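Local coordinates for decapping and exoribonuclease protein 1 (PDB 4GPS), which removes NAD caps and methylguanosine caps from the 5' ends of RNAs and degrades RNA as a metal-dependent 5'-3' exoribonuclease, at residues K65-V70 against N374-H379; E115-I120 against I284-D289. One frame throughout, in Å; residues are numbered along the deposited sequence.

Contact 1 (K65-V70 against N374-H379); sequences KKFPHV and NDWFQH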
ATOM      1  N   LYS A  65      -5.702  12.593 -18.265  1.00 55.28           N
ATOM      2  CA  LYS A  65      -4.692  11.882 -19.059  1.00 58.69           C
ATOM      3  C   LYS A  65      -3.466  12.704 -19.436  1.00 57.70           C
ATOM      4  O   LYS A  65      -2.405  12.148 -19.735  1.00 60.01           O
ATOM      5  CB  LYS A  65      -5.282  11.303 -20.350  1.00 62.79           C
ATOM      6  CG  LYS A  65      -4.346  10.260 -21.008  1.00 70.25           C
ATOM      7  CD  LYS A  65      -4.883   9.707 -22.345  1.00 80.92           C
ATOM      8  CE  LYS A  65      -6.301   9.105 -22.219  1.00 87.70           C
ATOM      9  NZ  LYS A  65      -6.891   8.577 -23.490  1.00 86.57           N
ATOM     10  N   LYS A  66      -3.600  14.017 -19.430  1.00 54.53           N
ATOM     11  CA  LYS A  66      -2.473  14.843 -19.784  1.00 58.05           C
ATOM     12  C   LYS A  66      -1.805  15.424 -18.555  1.00 57.54           C
ATOM     13  O   LYS A  66      -1.292  16.533 -18.584  1.00 61.21           O
ATOM     14  CB  LYS A  66      -2.926  15.939 -20.749  1.00 62.71           C
ATOM     15  CG  LYS A  66      -3.315  15.377 -22.127  1.00 69.57           C
ATOM     16  CD  LYS A  66      -3.469  16.449 -23.202  1.00 73.40           C
ATOM     17  CE  LYS A  66      -4.701  17.311 -22.958  1.00 82.22           C
ATOM     18  NZ  LYS A  66      -4.687  18.007 -21.624  1.00 86.98           N
ATOM     19  N   PHE A  67      -1.820  14.656 -17.475  1.00 54.86           N
ATOM     20  CA  PHE A  67      -1.214  15.068 -16.220  1.00 49.19           C
ATOM     21  C   PHE A  67       0.287  15.257 -16.417  1.00 46.60           C
ATOM     22  O   PHE A  67       0.953  14.471 -17.085  1.00 47.55           O
ATOM     23  CB  PHE A  67      -1.490  14.023 -15.120  1.00 43.58           C
ATOM     24  CG  PHE A  67      -0.742  12.735 -15.290  1.00 39.21           C
ATOM     25  CD1 PHE A  67       0.488  12.539 -14.669  1.00 42.37           C
ATOM     26  CD2 PHE A  67      -1.247  11.723 -16.103  1.00 45.17           C
ATOM     27  CE1 PHE A  67       1.209  11.351 -14.857  1.00 41.95           C
ATOM     28  CE2 PHE A  67      -0.535  10.523 -16.300  1.00 45.07           C
ATOM     29  CZ  PHE A  67       0.698  10.341 -15.672  1.00 44.79           C
ATOM     30  N   PRO A  68       0.838  16.318 -15.840  1.00 47.72           N
ATOM     31  CA  PRO A  68       2.277  16.614 -15.957  1.00 50.99           C
ATOM     32  C   PRO A  68       3.143  15.470 -15.416  1.00 55.08           C
ATOM     33  O   PRO A  68       3.006  15.086 -14.247  1.00 54.88           O
ATOM     34  CB  PRO A  68       2.448  17.881 -15.116  1.00 48.29           C
ATOM     35  CG  PRO A  68       1.046  18.517 -15.126  1.00 50.18           C
ATOM     36  CD  PRO A  68       0.134  17.313 -15.011  1.00 47.86           C
ATOM     37  N   HIS A  69       4.030  14.937 -16.251  1.00 52.81           N
ATOM     38  CA  HIS A  69       4.883  13.864 -15.807  1.00 51.54           C
ATOM     39  C   HIS A  69       6.196  13.730 -16.527  1.00 56.08           C
ATOM     40  O   HIS A  69       6.314  13.993 -17.724  1.00 57.53           O
ATOM     41  CB  HIS A  69       4.151  12.535 -15.877  1.00 53.20           C
ATOM     42  CG  HIS A  69       3.749  12.122 -17.255  1.00 51.56           C
ATOM     43  ND1 HIS A  69       4.597  11.438 -18.101  1.00 50.72           N
ATOM     44  CD2 HIS A  69       2.565  12.222 -17.908  1.00 53.32           C
ATOM     45  CE1 HIS A  69       3.951  11.126 -19.213  1.00 50.65           C
ATOM     46  NE2 HIS A  69       2.715  11.588 -19.122  1.00 53.79           N
ATOM     47  N   VAL A  70       7.187  13.311 -15.753  1.00 56.82           N
ATOM     48  CA  VAL A  70       8.540  13.080 -16.200  1.00 53.22           C
ATOM     49  C   VAL A  70       8.564  12.022 -17.321  1.00 57.88           C
ATOM     50  O   VAL A  70       7.653  11.191 -17.450  1.00 57.05           O
ATOM     51  CB  VAL A  70       9.352  12.608 -14.996  1.00 56.99           C
ATOM     52  CG1 VAL A  70      10.449  11.766 -15.429  1.00 58.93           C
ATOM     53  CG2 VAL A  70       9.874  13.799 -14.217  1.00 46.46           C
ATOM     54  N   ASN A 374       4.771   8.728  -9.121  1.00 38.83           N
ATOM     55  CA  ASN A 374       4.903   9.843  -8.198  1.00 36.64           C
ATOM     56  C   ASN A 374       4.284  11.128  -8.792  1.00 36.21           C
ATOM     57  O   ASN A 374       3.586  11.855  -8.103  1.00 39.59           O
ATOM     58  CB  ASN A 374       6.376  10.051  -7.874  1.00 38.94           C
ATOM     59  CG  ASN A 374       6.583  11.114  -6.854  1.00 43.02           C
ATOM     60  OD1 ASN A 374       5.887  11.153  -5.861  1.00 46.47           O
ATOM     61  ND2 ASN A 374       7.540  11.996  -7.090  1.00 46.51           N
ATOM     62  N   ASP A 375       4.514  11.405 -10.074  1.00 37.39           N
ATOM     63  CA  ASP A 375       3.939  12.611 -10.686  1.00 36.98           C
ATOM     64  C   ASP A 375       2.418  12.516 -10.719  1.00 41.34           C
ATOM     65  O   ASP A 375       1.712  13.494 -10.394  1.00 45.27           O
ATOM     66  CB  ASP A 375       4.453  12.830 -12.116  1.00 37.23           C
ATOM     67  CG  ASP A 375       5.928  13.212 -12.172  1.00 43.16           C
ATOM     68  OD1 ASP A 375       6.467  13.833 -11.213  1.00 48.51           O
ATOM     69  OD2 ASP A 375       6.549  12.895 -13.205  1.00 49.16           O
ATOM     70  N   TRP A 376       1.915  11.337 -11.109  1.00 39.76           N
ATOM     71  CA  TRP A 376       0.481  11.074 -11.169  1.00 38.46           C
ATOM     72  C   TRP A 376      -0.142  11.296  -9.780  1.00 41.29           C
ATOM     73  O   TRP A 376      -1.213  11.904  -9.651  1.00 37.84           O
ATOM     74  CB  TRP A 376       0.237   9.634 -11.594  1.00 39.21           C
ATOM     75  CG  TRP A 376      -1.171   9.196 -11.357  1.00 40.61           C
ATOM     76  CD1 TRP A 376      -1.597   8.294 -10.430  1.00 35.08           C
ATOM     77  CD2 TRP A 376      -2.354   9.645 -12.056  1.00 40.99           C
ATOM     78  NE1 TRP A 376      -2.957   8.148 -10.504  1.00 32.42           N
ATOM     79  CE2 TRP A 376      -3.451   8.963 -11.488  1.00 37.21           C
ATOM     80  CE3 TRP A 376      -2.587  10.559 -13.101  1.00 36.50           C
ATOM     81  CZ2 TRP A 376      -4.772   9.159 -11.932  1.00 39.43           C
ATOM     82  CZ3 TRP A 376      -3.896  10.752 -13.536  1.00 40.73           C
ATOM     83  CH2 TRP A 376      -4.972  10.055 -12.949  1.00 40.22           C
ATOM     84  N   PHE A 377       0.546  10.764  -8.762  1.00 36.85           N
ATOM     85  CA  PHE A 377       0.152  10.879  -7.370  1.00 36.87           C
ATOM     86  C   PHE A 377      -0.099  12.351  -6.993  1.00 38.50           C
ATOM     87  O   PHE A 377      -1.156  12.687  -6.455  1.00 39.75           O
ATOM     88  CB  PHE A 377       1.264  10.298  -6.485  1.00 35.68           C
ATOM     89  CG  PHE A 377       1.026  10.459  -5.017  1.00 36.13           C
ATOM     90  CD1 PHE A 377       2.011  10.991  -4.204  1.00 40.76           C
ATOM     91  CD2 PHE A 377      -0.135   9.963  -4.425  1.00 39.52           C
ATOM     92  CE1 PHE A 377       1.854  11.005  -2.815  1.00 40.56           C
ATOM     93  CE2 PHE A 377      -0.307   9.971  -3.046  1.00 36.86           C
ATOM     94  CZ  PHE A 377       0.692  10.485  -2.239  1.00 40.27           C
ATOM     95  N   GLN A 378       0.898  13.195  -7.262  1.00 39.56           N
ATOM     96  CA  GLN A 378       0.846  14.634  -6.997  1.00 40.95           C
ATOM     97  C   GLN A 378      -0.312  15.264  -7.732  1.00 42.33           C
ATOM     98  O   GLN A 378      -0.977  16.152  -7.183  1.00 40.60           O
ATOM     99  CB  GLN A 378       2.132  15.327  -7.479  1.00 39.03           C
ATOM    100  CG  GLN A 378       3.350  15.141  -6.555  1.00 36.25           C
ATOM    101  CD  GLN A 378       3.119  15.743  -5.166  1.00 39.97           C
ATOM    102  OE1 GLN A 378       2.564  16.841  -5.046  1.00 37.56           O
ATOM    103  NE2 GLN A 378       3.554  15.035  -4.118  1.00 35.40           N
ATOM    104  N   HIS A 379      -0.546  14.804  -8.967  1.00 42.59           N
ATOM    105  CA  HIS A 379      -1.620  15.347  -9.802  1.00 44.81           C
ATOM    106  C   HIS A 379      -3.061  15.070  -9.376  1.00 42.98           C
ATOM    107  O   HIS A 379      -3.759  16.024  -9.023  1.00 46.57           O
ATOM    108  CB  HIS A 379      -1.467  14.916 -11.273  1.00 45.18           C
ATOM    109  CG  HIS A 379      -2.480  15.539 -12.190  1.00 45.35           C
ATOM    110  ND1 HIS A 379      -2.372  16.831 -12.655  1.00 50.23           N
ATOM    111  CD2 HIS A 379      -3.641  15.058 -12.699  1.00 43.58           C
ATOM    112  CE1 HIS A 379      -3.418  17.119 -13.412  1.00 44.23           C
ATOM    113  NE2 HIS A 379      -4.202  16.060 -13.456  1.00 43.70           N
TER
HETATM  114  O   HOH W   1       2.218  16.035 -11.758  1.00 58.17           O
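The ring of F67 turns one face to W376, whose six-membered ring comes in edge-on with CE3 leading, 3.5 Å from F67 CD2. This is a T-shaped stack, with centroids 5.0 Å apart and planes at 74°. CE3 lies toward the rim, and W376 CB adds a contact near F67 CE1. H69 comes over the opposite face, CD2 nearest and again toward the rim. With CG of F67 between the backbone N and the carbonyl carbon (chi1 71°), the phenyl ring is brought against W376 on helix 370-393. F67 CB sits over one face of the H379 imidazole, 3.5 Å from the ring centroid, in a CH-pi contact. P68 extends this patch, its CD lying 3.5 Å from H379 ND1. A large aromatic suits position 67 because its ring is buried and offers a face to the edge of W376, while its CB covers H379, and a tryptophan suits 376 because its hydrocarbon edge can meet F67 while NE1 is hydrogen-bonded to the backbone O of I188.

Polar contacts take over one turn back along the helix. D375 OD2 accepts the backbone N-H of V70 at 2.7 Å in an almost straight bond, 177° at the hydrogen. CG of D375 stands anti to the carbonyl carbon, and one methylene is enough to put the carboxylate at the V70 N-H. A water donates to both P68 O and D375 O, tying the two backbones together. H69 ND1 donates to V70 O, and its ring meets Y366 edge-to-face.

Here an irregular segment between strands 60-63 and 86-95 lies over a long helix late in the chain, and in this DXO/Dom3Z nuclease it fastens the N-terminal region to helix 370-393, away from the metal site.

Contact 2 (E115-I120 against I284-D289); sequences EVCTYI and INTLTD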
ATOM      1  N   GLU A 115      15.089 -16.765  13.649  1.00 51.88           N
ATOM      2  CA  GLU A 115      15.936 -17.481  12.698  1.00 54.18           C
ATOM      3  C   GLU A 115      15.908 -16.707  11.382  1.00 53.23           C
ATOM      4  O   GLU A 115      16.925 -16.607  10.692  1.00 49.52           O
ATOM      5  CB  GLU A 115      15.422 -18.913  12.463  1.00 58.21           C
ATOM      6  CG  GLU A 115      15.279 -19.724  13.728  1.00 63.58           C
ATOM      7  CD  GLU A 115      13.919 -19.552  14.392  1.00 69.64           C
ATOM      8  OE1 GLU A 115      13.381 -18.425  14.410  1.00 72.23           O
ATOM      9  OE2 GLU A 115      13.387 -20.557  14.908  1.00 76.58           O
ATOM     10  N   VAL A 116      14.729 -16.166  11.056  1.00 48.74           N
ATOM     11  CA  VAL A 116      14.539 -15.381   9.852  1.00 47.29           C
ATOM     12  C   VAL A 116      15.242 -14.003   9.964  1.00 49.18           C
ATOM     13  O   VAL A 116      15.862 -13.546   9.001  1.00 48.87           O
ATOM     14  CB  VAL A 116      13.010 -15.206   9.556  1.00 47.93           C
ATOM     15  CG1 VAL A 116      12.787 -14.208   8.425  1.00 40.54           C
ATOM     16  CG2 VAL A 116      12.392 -16.553   9.199  1.00 44.00           C
ATOM     17  N   CYS A 117      15.159 -13.333  11.117  1.00 48.53           N
ATOM     18  CA  CYS A 117      15.823 -12.021  11.252  1.00 48.14           C
ATOM     19  C   CYS A 117      17.314 -12.224  11.132  1.00 48.15           C
ATOM     20  O   CYS A 117      18.018 -11.411  10.519  1.00 47.99           O
ATOM     21  CB  CYS A 117      15.531 -11.357  12.607  1.00 47.74           C
ATOM     22  SG  CYS A 117      13.791 -11.043  12.961  1.00 53.84           S
ATOM     23  N   THR A 118      17.789 -13.312  11.737  1.00 49.27           N
ATOM     24  CA  THR A 118      19.210 -13.674  11.694  1.00 51.03           C
ATOM     25  C   THR A 118      19.621 -14.008  10.238  1.00 49.76           C
ATOM     26  O   THR A 118      20.684 -13.607   9.771  1.00 46.94           O
ATOM     27  CB  THR A 118      19.511 -14.894  12.636  1.00 52.16           C
ATOM     28  OG1 THR A 118      19.360 -14.489  14.011  1.00 48.48           O
ATOM     29  CG2 THR A 118      20.934 -15.442  12.390  1.00 49.31           C
ATOM     30  N   TYR A 119      18.782 -14.753   9.531  1.00 45.90           N
ATOM     31  CA  TYR A 119      19.080 -15.056   8.158  1.00 45.19           C
ATOM     32  C   TYR A 119      19.203 -13.761   7.363  1.00 50.38           C
ATOM     33  O   TYR A 119      20.066 -13.645   6.518  1.00 48.40           O
ATOM     34  CB  TYR A 119      17.973 -15.877   7.529  1.00 47.07           C
ATOM     35  CG  TYR A 119      18.192 -16.068   6.044  1.00 49.88           C
ATOM     36  CD1 TYR A 119      19.237 -16.884   5.565  1.00 49.57           C
ATOM     37  CD2 TYR A 119      17.371 -15.433   5.111  1.00 47.50           C
ATOM     38  CE1 TYR A 119      19.447 -17.057   4.185  1.00 45.06           C
ATOM     39  CE2 TYR A 119      17.574 -15.603   3.731  1.00 47.18           C
ATOM     40  CZ  TYR A 119      18.605 -16.406   3.287  1.00 46.44           C
ATOM     41  OH  TYR A 119      18.802 -16.541   1.942  1.00 52.63           O
ATOM     42  N   ILE A 120      18.319 -12.797   7.616  1.00 49.47           N
ATOM     43  CA  ILE A 120      18.360 -11.542   6.881  1.00 48.36           C
ATOM     44  C   ILE A 120      19.618 -10.742   7.192  1.00 51.93           C
ATOM     45  O   ILE A 120      20.220 -10.151   6.293  1.00 49.77           O
ATOM     46  CB  ILE A 120      17.116 -10.677   7.199  1.00 49.19           C
ATOM     47  CG1 ILE A 120      15.881 -11.292   6.535  1.00 46.84           C
ATOM     48  CG2 ILE A 120      17.322  -9.225   6.728  1.00 49.18           C
ATOM     49  CD1 ILE A 120      14.585 -10.728   7.040  1.00 41.48           C
ATOM     50  N   ILE A 284       7.384  -7.354  12.543  1.00 44.26           N
ATOM     51  CA  ILE A 284       8.522  -6.493  12.845  1.00 47.10           C
ATOM     52  C   ILE A 284       9.753  -7.376  12.886  1.00 43.47           C
ATOM     53  O   ILE A 284       9.694  -8.510  13.369  1.00 41.34           O
ATOM     54  CB  ILE A 284       8.483  -5.826  14.222  1.00 53.96           C
ATOM     55  CG1 ILE A 284       7.285  -4.891  14.339  1.00 65.17           C
ATOM     56  CG2 ILE A 284       9.739  -4.970  14.394  1.00 52.45           C
ATOM     57  CD1 ILE A 284       5.997  -5.591  14.705  1.00 73.37           C
ATOM     58  N   ASN A 285      10.849  -6.867  12.336  1.00 41.94           N
ATOM     59  CA  ASN A 285      12.127  -7.555  12.380  1.00 45.92           C
ATOM     60  C   ASN A 285      12.688  -7.066  13.731  1.00 50.74           C
ATOM     61  O   ASN A 285      13.100  -5.892  13.864  1.00 48.31           O
ATOM     62  CB  ASN A 285      13.030  -7.086  11.240  1.00 45.51           C
ATOM     63  CG  ASN A 285      14.395  -7.721  11.295  1.00 51.89           C
ATOM     64  OD1 ASN A 285      14.997  -7.855  12.372  1.00 50.41           O
ATOM     65  ND2 ASN A 285      14.900  -8.119  10.139  1.00 54.69           N
ATOM     66  N   THR A 286      12.670  -7.934  14.740  1.00 51.03           N
ATOM     67  CA  THR A 286      13.139  -7.547  16.072  1.00 54.15           C
ATOM     68  C   THR A 286      14.618  -7.099  16.185  1.00 57.26           C
ATOM     69  O   THR A 286      14.968  -6.300  17.061  1.00 55.86           O
ATOM     70  CB  THR A 286      12.853  -8.670  17.044  1.00 56.25           C
ATOM     71  OG1 THR A 286      13.271  -9.905  16.452  1.00 63.11           O
ATOM     72  CG2 THR A 286      11.358  -8.732  17.357  1.00 50.67           C
ATOM     73  N   LEU A 287      15.486  -7.598  15.306  1.00 55.54           N
ATOM     74  CA  LEU A 287      16.884  -7.187  15.326  1.00 53.80           C
ATOM     75  C   LEU A 287      17.055  -5.750  14.809  1.00 56.88           C
ATOM     76  O   LEU A 287      17.926  -5.006  15.266  1.00 55.73           O
ATOM     77  CB  LEU A 287      17.749  -8.096  14.442  1.00 53.75           C
ATOM     78  CG  LEU A 287      17.854  -9.600  14.688  1.00 57.58           C
ATOM     79  CD1 LEU A 287      18.934 -10.172  13.752  1.00 55.09           C
ATOM     80  CD2 LEU A 287      18.200  -9.865  16.151  1.00 57.38           C
ATOM     81  N   THR A 288      16.218  -5.348  13.862  1.00 54.59           N
ATOM     82  CA  THR A 288      16.374  -4.035  13.268  1.00 51.20           C
ATOM     83  C   THR A 288      15.261  -3.066  13.622  1.00 51.95           C
ATOM     84  O   THR A 288      15.294  -1.903  13.205  1.00 49.52           O
ATOM     85  CB  THR A 288      16.481  -4.181  11.717  1.00 54.85           C
ATOM     86  OG1 THR A 288      15.237  -4.671  11.190  1.00 54.28           O
ATOM     87  CG2 THR A 288      17.603  -5.201  11.334  1.00 42.61           C
ATOM     88  N   ASP A 289      14.289  -3.541  14.396  1.00 49.09           N
ATOM     89  CA  ASP A 289      13.135  -2.727  14.790  1.00 50.81           C
ATOM     90  C   ASP A 289      12.498  -2.040  13.575  1.00 48.69           C
ATOM     91  O   ASP A 289      12.165  -0.852  13.585  1.00 48.91           O
ATOM     92  CB  ASP A 289      13.527  -1.673  15.824  1.00 52.26           C
ATOM     93  CG  ASP A 289      12.312  -1.038  16.459  1.00 57.92           C
ATOM     94  OD1 ASP A 289      11.353  -1.790  16.748  1.00 53.59           O
ATOM     95  OD2 ASP A 289      12.309   0.194  16.667  1.00 67.31           O
TER
HETATM   96  O   HOH W   2      17.899  -8.789  10.481  1.00 43.16           O
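C117 meets N285 and L287 where helix 114-122 packs against the turn joining antiparallel strands 273-285 and 290-297, a beta hairpin in the PD-(D/E)XK nuclease region. N285 shapes that turn through an Asx motif: its OD1 accepts the backbone N-H of T288 at 3.2 Å, from above the carbonyl plane, and that of L287 in a weak bond.

Along the helix, C117 carries the main contact. Its SG is set beside the backbone N (chi1 -59°) and lies near two polar atoms in different directions, N285 OD1 at the strand end (3.5 Å) and T286 OG1 at the start of the turn (3.7 Å). Its CB meets L287 CG at 3.6 Å. A small residue suits this buried place, where the helix backbone comes near the strand end, and L287 lends an apolar flank on the more exposed side.

L287 CD1 lies over the C117 carbonyl, 3.6 Å from C117 O, and extends toward the backbone N of T118, where the contact is lighter; the T118 hydroxyl is bound to P114 O, one turn earlier. I120 closes the segment, its CD1 reaching toward the amide end of N285 from the opposite direction. An apolar residue suits this position because the branched side chain also packs against the apolar L327 of strand 325-331.

The N285 side chain, extended with CG opposite the backbone N (chi1 177°), thus serves both sides. Its OD1 holds the turn, and its ND2 donates over 3.1 Å to a water that in turn donates to C117 O.

How the contacts relate
Contacts 1 and 2 lie on opposite sides of the chain's centre, their own centres 37 Å apart and their nearest atoms about 23 Å, so neither touches the other. In sequence, contact 2 falls wholly between the two segments of contact 1, which brings chain regions 304 residues apart together. Contact 2 is the one closer to the metal site: the hairpin it involves runs on into strand 290-297, which carries the metal-binding E293 and I294. The side chain of I120 is about 8 Å from that of I294, and that of N285 about 10 Å from that of E293. Contact 1 lies away from these sites.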